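Local structure of assembly chaperone of ribosomal protein L4 (Acl4) (Chaetomium thermophilum, 5TQB) at residues B[86-91]-B[110-115]. The protein probably acts as a dedicated chaperone that binds newly made ribosomal protein L4 and accompanies it toward assembly into the large ribosomal subunit. Sequence-based numbering, arbitrary orientation.
Sequences EKFLWL and ATVLRA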
loop_
_atom_site.group_PDB
_atom_site.type_symbol
_atom_site.label_atom_id
_atom_site.label_comp_id
_atom_site.label_asym_id
_atom_site.label_seq_id
_atom_site.Cartn_x
_atom_site.Cartn_y
_atom_site.Cartn_z
ATOM N N GLU B 86 8.301 12.335 -14.810
ATOM C CA GLU B 86 7.082 12.132 -14.031
ATOM C C GLU B 86 5.881 12.855 -14.630
ATOM O O GLU B 86 4.780 12.299 -14.692
ATOM C CB GLU B 86 7.310 12.602 -12.587
ATOM C CG GLU B 86 6.105 12.467 -11.664
ATOM C CD GLU B 86 6.327 13.100 -10.297
ATOM O OE1 GLU B 86 7.497 13.216 -9.875
ATOM O OE2 GLU B 86 5.328 13.487 -9.648
ATOM N N LYS B 87 6.096 14.089 -15.075
ATOM C CA LYS B 87 5.013 14.900 -15.629
ATOM C C LYS B 87 4.372 14.282 -16.881
ATOM O O LYS B 87 3.170 14.440 -17.106
ATOM C CB LYS B 87 5.507 16.318 -15.934
ATOM C CG LYS B 87 6.711 16.391 -16.859
ATOM C CD LYS B 87 7.240 17.820 -16.947
ATOM C CE LYS B 87 8.483 17.924 -17.821
ATOM N NZ LYS B 87 9.689 17.316 -17.187
ATOM N N PHE B 88 5.163 13.588 -17.694
ATOM C CA PHE B 88 4.629 12.947 -18.892
ATOM C C PHE B 88 3.720 11.791 -18.503
ATOM O O PHE B 88 2.650 11.605 -19.084
ATOM C CB PHE B 88 5.758 12.436 -19.792
ATOM C CG PHE B 88 6.670 13.518 -20.291
ATOM C CD1 PHE B 88 6.277 14.352 -21.321
ATOM C CD2 PHE B 88 7.921 13.698 -19.729
ATOM C CE1 PHE B 88 7.115 15.351 -21.781
ATOM C CE2 PHE B 88 8.765 14.692 -20.185
ATOM C CZ PHE B 88 8.360 15.519 -21.214
ATOM N N LEU B 89 4.152 11.026 -17.505
ATOM C CA LEU B 89 3.436 9.832 -17.078
ATOM C C LEU B 89 2.112 10.197 -16.425
ATOM O O LEU B 89 1.111 9.499 -16.606
ATOM C CB LEU B 89 4.296 9.003 -16.119
ATOM C CG LEU B 89 5.715 8.689 -16.610
ATOM C CD1 LEU B 89 6.474 7.858 -15.583
ATOM C CD2 LEU B 89 5.703 7.979 -17.960
ATOM N N TRP B 90 2.099 11.294 -15.671
ATOM C CA TRP B 90 0.869 11.738 -15.025
ATOM C C TRP B 90 -0.145 12.256 -16.033
ATOM O O TRP B 90 -1.344 12.055 -15.861
ATOM C CB TRP B 90 1.150 12.816 -13.976
ATOM C CG TRP B 90 1.391 12.249 -12.613
ATOM C CD1 TRP B 90 2.562 12.260 -11.917
ATOM C CD2 TRP B 90 0.441 11.566 -11.788
ATOM N NE1 TRP B 90 2.400 11.633 -10.707
ATOM C CE2 TRP B 90 1.106 11.200 -10.601
ATOM C CE3 TRP B 90 -0.910 11.233 -11.935
ATOM C CZ2 TRP B 90 0.469 10.516 -9.569
ATOM C CZ3 TRP B 90 -1.542 10.556 -10.904
ATOM C CH2 TRP B 90 -0.852 10.205 -9.737
ATOM N N LEU B 91 0.332 12.937 -17.071
ATOM C CA LEU B 91 -0.551 13.462 -18.110
ATOM C C LEU B 91 -1.221 12.327 -18.873
ATOM O O LEU B 91 -2.354 12.469 -19.342
ATOM C CB LEU B 91 0.222 14.352 -19.077
ATOM C CG LEU B 91 0.506 15.769 -18.577
ATOM C CD1 LEU B 91 1.571 16.421 -19.433
ATOM C CD2 LEU B 91 -0.768 16.605 -18.582
ATOM N N ALA B 110 8.609 7.311 -21.518
ATOM C CA ALA B 110 9.523 6.189 -21.684
ATOM C C ALA B 110 10.814 6.646 -22.366
ATOM O O ALA B 110 11.905 6.217 -21.988
ATOM C CB ALA B 110 8.860 5.081 -22.485
ATOM N N THR B 111 10.684 7.521 -23.361
ATOM C CA THR B 111 11.840 8.043 -24.091
ATOM C C THR B 111 12.814 8.750 -23.148
ATOM O O THR B 111 14.022 8.520 -23.207
ATOM C CB THR B 111 11.414 9.032 -25.199
ATOM O OG1 THR B 111 10.567 8.365 -26.139
ATOM C CG2 THR B 111 12.626 9.584 -25.939
ATOM N N VAL B 112 12.282 9.609 -22.283
ATOM C CA VAL B 112 13.102 10.331 -21.317
ATOM C C VAL B 112 13.786 9.354 -20.370
ATOM O O VAL B 112 14.982 9.466 -20.114
ATOM C CB VAL B 112 12.261 11.333 -20.504
ATOM C CG1 VAL B 112 13.103 12.007 -19.422
ATOM C CG2 VAL B 112 11.654 12.379 -21.427
ATOM N N LEU B 113 13.021 8.394 -19.859
ATOM C CA LEU B 113 13.560 7.388 -18.948
ATOM C C LEU B 113 14.682 6.568 -19.584
ATOM O O LEU B 113 15.720 6.351 -18.963
ATOM C CB LEU B 113 12.449 6.448 -18.470
ATOM C CG LEU B 113 11.473 7.021 -17.443
ATOM C CD1 LEU B 113 10.248 6.117 -17.302
ATOM C CD2 LEU B 113 12.155 7.220 -16.098
ATOM N N ARG B 114 14.476 6.111 -20.816
ATOM C CA ARG B 114 15.480 5.292 -21.492
ATOM C C ARG B 114 16.800 6.034 -21.685
ATOM O O ARG B 114 17.873 5.436 -21.576
ATOM C CB ARG B 114 14.960 4.799 -22.841
ATOM C CG ARG B 114 14.514 3.353 -22.820
ATOM C CD ARG B 114 14.143 2.885 -24.205
ATOM N NE ARG B 114 12.904 3.498 -24.678
ATOM C CZ ARG B 114 11.722 2.890 -24.720
ATOM N NH1 ARG B 114 11.589 1.630 -24.321
ATOM N NH2 ARG B 114 10.665 3.550 -25.172
ATOM N N ALA B 115 16.717 7.331 -21.968
ATOM C CA ALA B 115 17.909 8.161 -22.135
ATOM C C ALA B 115 18.647 8.331 -20.807
ATOM O O ALA B 115 19.873 8.271 -20.759
ATOM C CB ALA B 115 17.533 9.515 -22.709
#
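Two consecutive helices of the all-helical, TPR-like fold, 86-94 and 100-125, meet here through Phe88 and Leu89 on one side and Val112 and Leu113 on the other. The contact is small and buried, with 132 Å² of surface shared between the segments. The helix backbones stay apart: the nearest CA atoms, of Leu89 and Ala110, lie 8.5 Å from each other. The gap between the helices is closed by side chains, in two apolar pairs.

The first pair is the tighter one. CE2 of Phe88 approaches CG2 of Val112 to 3.9 Å, and the two side chains run across each other at about a right angle. The methyl group meets the ring obliquely. Val112 has CG1 anti to its backbone N (chi1 176°), which places CG2 beside that nitrogen and against the phenyl ring. CG of Lys87 lies over one face of the same ring, 4.1 Å above its plane and offset toward the rim.

In the second pair, methyl meets methyl. CD1 of Leu89 and CD1 of Leu113 are 4.5 Å apart, a looser approach. The CB of Leu113 does not aim at helix 86-94; CD1, anti to CA (chi2 167°), extends the side chain toward Leu89.

Pro85 touches both Val112 and Leu113, and Thr148 of helix 131-156 touches both Leu89 and Leu113. Phe88 also packs on Trp105 and Arg108, earlier on helix 100-125. Glu86 and Trp90 reach helix 58-71 through Tyr65, and Trp90 also meets an aromatic side chain of another protein's chain edge-to-face.

With no polar group in either pair, the contact probably rests on dispersion and on the exclusion of water, shared with the surrounding side chains.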